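Local coordinates for protein D-alanyl-D-alanine carboxypeptidase DacD (Escherichia coli, PDB 5FSR) that removes the terminal D-alanine from the pentapeptide stems of cell-wall precursors as a penicillin-binding serine DD-carboxypeptidase, at residues A246-V259 and E271-T285. Sequence-based numbering, arbitrary orientation.
Sequences ASAVDGQRRLIAVV and EARKLLRWGQQNFTT
Ala246 and Leu276 open a worked example of a helix laid on a beta hairpin: in the penicilloyl serine transferase fold, helix 265-282 covers one face of the five-stranded antiparallel sheet, here its strands 242-250 and 253-262. CB of Ala246 meets CD1 of Leu276. Next along the strand, Ala248 brings its methyl to 3.3 Å from NE2 of Gln280, whose OE1 accepts a bond from a water that also donates to Val249 O. At Asp250 the carboxylate lies stacked on the Gln280 amide, the two planes 8° apart, as the side chains run past each other in opposite directions. Past the turn, Arg253 closes the helix end. Its chain, bent at chi3 (65°), turns the guanidinium to carbonyls of the helix's last turn: NH2 binds Gln280 O at 2.9 Å, nearly straight and on a lone pair, while NH1 meets Gly279 O from above the carbonyl plane. Asp250 OD2 takes NH2 in a salt bridge of 2.8 Å, and this second grip fixes the group's rotation; the positive charge would be expected to suit the helix C-terminus. CD of Arg253 also brushes OG1 of Thr285, which is itself hydrogen-bonded to Asp44. Leu255 sets CB 3.6 Å from CD2 of Leu276, and its CD1 comes down on Gly279, where the helix has no side chain and CD1 of Leu255 reaches the carbonyl carbon C of Gly279 at 3.7 Å. On the opposite face of the sheet, Ile256 packs on helix 182-193. Ala257 touches CG of Leu276, completing the hairpin's hold on that leucine, which with CG beside its backbone N (chi1 -71°) reaches both strands. Finally Val259 places CG2 over the helix backbone, 3.8 Å from CA of Ala272 and 4.0 Å from CD1 of Leu275.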
# COMPACT_ATOMS: atom_id res chain seq x y z
N ALA A 246 3.93 4.12 -4.68
CA ALA A 246 5.12 4.45 -3.95
C ALA A 246 4.81 4.90 -2.51
O ALA A 246 3.69 5.32 -2.16
CB ALA A 246 5.92 5.50 -4.69
N SER A 247 5.81 4.80 -1.65
CA SER A 247 5.69 5.25 -0.28
C SER A 247 7.08 5.70 0.16
O SER A 247 8.07 5.04 -0.15
CB SER A 247 5.11 4.16 0.62
OG SER A 247 5.23 4.49 1.98
N ALA A 248 7.13 6.85 0.81
CA ALA A 248 8.38 7.53 1.14
C ALA A 248 8.36 7.94 2.60
O ALA A 248 7.32 8.29 3.13
CB ALA A 248 8.59 8.73 0.24
N VAL A 249 9.52 7.81 3.23
CA VAL A 249 9.73 8.24 4.57
C VAL A 249 10.52 9.55 4.52
O VAL A 249 11.25 9.82 3.57
CB VAL A 249 10.49 7.17 5.40
CG1 VAL A 249 10.89 7.72 6.78
CG2 VAL A 249 9.65 5.93 5.58
N ASP A 250 10.36 10.36 5.53
CA ASP A 250 11.25 11.50 5.79
C ASP A 250 11.12 11.74 7.29
O ASP A 250 10.06 12.16 7.78
CB ASP A 250 10.89 12.73 4.94
CG ASP A 250 9.69 13.52 5.47
OD1 ASP A 250 8.60 12.96 5.60
OD2 ASP A 250 9.84 14.73 5.75
N GLY A 251 12.17 11.40 8.02
CA GLY A 251 12.15 11.45 9.47
C GLY A 251 11.14 10.46 10.00
O GLY A 251 11.25 9.27 9.73
N GLN A 252 10.13 10.99 10.70
CA GLN A 252 9.19 10.19 11.49
C GLN A 252 7.78 10.14 10.83
O GLN A 252 6.73 10.02 11.53
CB GLN A 252 9.10 10.86 12.86
CG GLN A 252 8.49 10.10 14.05
CD GLN A 252 8.33 11.03 15.27
OE1 GLN A 252 8.86 12.16 15.29
NE2 GLN A 252 7.60 10.57 16.28
N ARG A 253 7.75 10.23 9.50
CA ARG A 253 6.52 10.44 8.73
C ARG A 253 6.62 9.75 7.35
O ARG A 253 7.66 9.77 6.70
CB ARG A 253 6.20 11.94 8.52
CG ARG A 253 5.24 12.14 7.33
CD ARG A 253 4.95 13.54 6.94
NE ARG A 253 6.13 14.24 6.45
CZ ARG A 253 6.11 15.24 5.57
NH1 ARG A 253 4.98 15.65 5.02
NH2 ARG A 253 7.27 15.79 5.21
N ARG A 254 5.48 9.24 6.90
CA ARG A 254 5.40 8.45 5.72
C ARG A 254 4.19 8.85 4.91
O ARG A 254 3.11 9.01 5.46
CB ARG A 254 5.32 6.94 6.08
CG ARG A 254 5.08 6.02 4.88
CD ARG A 254 4.84 4.57 5.31
NE ARG A 254 6.03 3.86 5.80
CZ ARG A 254 7.03 3.40 5.04
NH1 ARG A 254 7.07 3.62 3.74
NH2 ARG A 254 8.03 2.74 5.60
N LEU A 255 4.40 8.93 3.58
CA LEU A 255 3.36 9.22 2.60
C LEU A 255 3.19 8.07 1.64
O LEU A 255 4.10 7.29 1.43
CB LEU A 255 3.73 10.49 1.82
CG LEU A 255 3.99 11.76 2.68
CD1 LEU A 255 4.41 12.93 1.82
CD2 LEU A 255 2.76 12.11 3.51
N ILE A 256 2.01 7.98 1.06
CA ILE A 256 1.68 6.94 0.15
C ILE A 256 1.08 7.64 -1.07
O ILE A 256 0.03 8.24 -0.95
CB ILE A 256 0.70 5.95 0.82
CG1 ILE A 256 1.35 5.26 2.02
CG2 ILE A 256 0.24 4.89 -0.16
CD1 ILE A 256 0.39 4.40 2.81
N ALA A 257 1.77 7.58 -2.22
CA ALA A 257 1.25 8.07 -3.49
C ALA A 257 0.78 6.94 -4.41
O ALA A 257 1.57 6.07 -4.78
CB ALA A 257 2.32 8.87 -4.18
N VAL A 258 -0.51 6.93 -4.76
CA VAL A 258 -1.06 6.05 -5.78
C VAL A 258 -1.28 6.89 -7.02
O VAL A 258 -1.90 7.97 -6.93
CB VAL A 258 -2.39 5.42 -5.35
CG1 VAL A 258 -3.00 4.61 -6.49
CG2 VAL A 258 -2.20 4.50 -4.16
N VAL A 259 -0.76 6.42 -8.16
CA VAL A 259 -1.05 7.04 -9.44
C VAL A 259 -1.63 5.96 -10.35
O VAL A 259 -1.16 4.84 -10.33
CB VAL A 259 0.22 7.66 -10.07
CG1 VAL A 259 -0.05 8.14 -11.50
CG2 VAL A 259 0.73 8.82 -9.20
N GLU A 271 4.95 11.86 -11.95
CA GLU A 271 3.72 12.29 -11.30
C GLU A 271 3.71 11.80 -9.87
O GLU A 271 3.32 12.57 -8.99
CB GLU A 271 2.48 11.77 -12.03
CG GLU A 271 2.23 12.31 -13.44
CD GLU A 271 2.49 13.80 -13.62
OE1 GLU A 271 1.96 14.60 -12.84
OE2 GLU A 271 3.21 14.17 -14.58
N ALA A 272 4.16 10.56 -9.62
CA ALA A 272 4.24 10.00 -8.27
C ALA A 272 5.23 10.70 -7.34
O ALA A 272 4.93 10.89 -6.15
CB ALA A 272 4.58 8.51 -8.30
N ARG A 273 6.40 11.04 -7.89
CA ARG A 273 7.42 11.82 -7.18
C ARG A 273 7.10 13.33 -7.15
O ARG A 273 7.65 14.05 -6.33
CB ARG A 273 8.80 11.58 -7.82
CG ARG A 273 10.02 11.84 -6.92
CD ARG A 273 11.27 12.03 -7.78
NE ARG A 273 11.83 10.72 -8.16
CZ ARG A 273 12.55 10.44 -9.25
NH1 ARG A 273 12.82 11.36 -10.17
NH2 ARG A 273 12.98 9.20 -9.43
N LYS A 274 6.26 13.83 -8.06
CA LYS A 274 5.71 15.20 -7.96
C LYS A 274 4.70 15.26 -6.78
O LYS A 274 4.65 16.26 -6.08
CB LYS A 274 5.01 15.58 -9.26
CG LYS A 274 4.34 16.93 -9.32
CD LYS A 274 3.35 17.02 -10.48
CE LYS A 274 4.01 16.99 -11.85
NZ LYS A 274 3.00 17.19 -12.92
N LEU A 275 3.91 14.21 -6.59
CA LEU A 275 2.93 14.17 -5.51
C LEU A 275 3.61 14.10 -4.15
O LEU A 275 3.32 14.95 -3.29
CB LEU A 275 1.99 12.98 -5.65
CG LEU A 275 0.80 13.17 -6.57
CD1 LEU A 275 0.03 11.85 -6.65
CD2 LEU A 275 -0.11 14.30 -6.06
N LEU A 276 4.50 13.13 -3.99
CA LEU A 276 5.30 12.92 -2.78
C LEU A 276 6.24 14.07 -2.42
O LEU A 276 6.51 14.32 -1.25
CB LEU A 276 6.18 11.67 -2.94
CG LEU A 276 5.50 10.32 -2.91
CD1 LEU A 276 6.45 9.21 -3.44
CD2 LEU A 276 5.00 10.02 -1.51
N ARG A 277 6.78 14.73 -3.42
CA ARG A 277 7.58 15.91 -3.15
C ARG A 277 6.73 17.07 -2.61
O ARG A 277 7.17 17.77 -1.71
CB ARG A 277 8.34 16.36 -4.40
CG ARG A 277 9.61 17.06 -4.06
CD ARG A 277 10.66 16.03 -3.68
NE ARG A 277 11.75 16.69 -2.96
CZ ARG A 277 11.77 17.01 -1.65
NH1 ARG A 277 10.76 16.70 -0.84
NH2 ARG A 277 12.84 17.65 -1.13
N TRP A 278 5.54 17.25 -3.18
CA TRP A 278 4.61 18.31 -2.75
C TRP A 278 4.08 17.96 -1.36
O TRP A 278 3.88 18.83 -0.54
CB TRP A 278 3.47 18.48 -3.75
CG TRP A 278 2.39 19.45 -3.37
CD1 TRP A 278 2.39 20.82 -3.59
CD2 TRP A 278 1.12 19.15 -2.77
NE1 TRP A 278 1.22 21.36 -3.13
CE2 TRP A 278 0.43 20.37 -2.62
CE3 TRP A 278 0.52 17.97 -2.32
CZ2 TRP A 278 -0.86 20.43 -2.06
CZ3 TRP A 278 -0.75 18.04 -1.75
CH2 TRP A 278 -1.43 19.25 -1.64
N GLY A 279 3.88 16.67 -1.11
CA GLY A 279 3.53 16.23 0.22
C GLY A 279 4.60 16.57 1.22
O GLY A 279 4.30 17.12 2.29
N GLN A 280 5.86 16.28 0.87
CA GLN A 280 6.99 16.32 1.82
C GLN A 280 7.39 17.73 2.23
O GLN A 280 7.75 17.94 3.38
CB GLN A 280 8.24 15.56 1.29
CG GLN A 280 8.29 14.13 1.80
CD GLN A 280 9.34 13.24 1.13
OE1 GLN A 280 10.44 13.69 0.79
NE2 GLN A 280 9.01 11.94 0.96
N GLN A 281 7.33 18.66 1.28
CA GLN A 281 7.78 20.03 1.48
C GLN A 281 6.75 20.96 2.15
O GLN A 281 7.14 21.87 2.88
CB GLN A 281 8.16 20.62 0.14
CG GLN A 281 9.31 19.90 -0.53
CD GLN A 281 9.53 20.42 -1.93
OE1 GLN A 281 8.77 20.09 -2.84
NE2 GLN A 281 10.55 21.24 -2.11
N ASN A 282 5.47 20.70 1.89
CA ASN A 282 4.37 21.60 2.25
C ASN A 282 3.49 21.23 3.46
O ASN A 282 2.72 22.06 3.94
CB ASN A 282 3.50 21.83 1.01
CG ASN A 282 4.26 22.54 -0.10
OD1 ASN A 282 4.86 23.59 0.14
ND2 ASN A 282 4.26 21.96 -1.31
N PHE A 283 3.61 19.99 3.93
CA PHE A 283 2.86 19.44 5.04
C PHE A 283 3.78 18.74 6.05
O PHE A 283 4.92 18.34 5.73
CB PHE A 283 1.81 18.42 4.54
CG PHE A 283 0.82 18.97 3.55
CD1 PHE A 283 1.17 19.16 2.23
CD2 PHE A 283 -0.49 19.28 3.94
CE1 PHE A 283 0.25 19.66 1.32
CE2 PHE A 283 -1.42 19.77 3.03
CZ PHE A 283 -1.05 19.96 1.71
N THR A 284 3.26 18.61 7.26
CA THR A 284 3.86 17.89 8.36
C THR A 284 2.72 17.06 8.96
O THR A 284 1.56 17.37 8.74
CB THR A 284 4.40 18.83 9.47
OG1 THR A 284 4.95 20.03 8.91
CG2 THR A 284 5.49 18.16 10.28
N THR A 285 3.06 15.99 9.68
CA THR A 285 2.13 15.22 10.50
C THR A 285 2.58 15.39 11.95
O THR A 285 3.71 15.04 12.28
CB THR A 285 2.14 13.71 10.12
OG1 THR A 285 1.72 13.54 8.76
CG2 THR A 285 1.22 12.92 10.99
O HOH W 1 12.56 11.48 1.76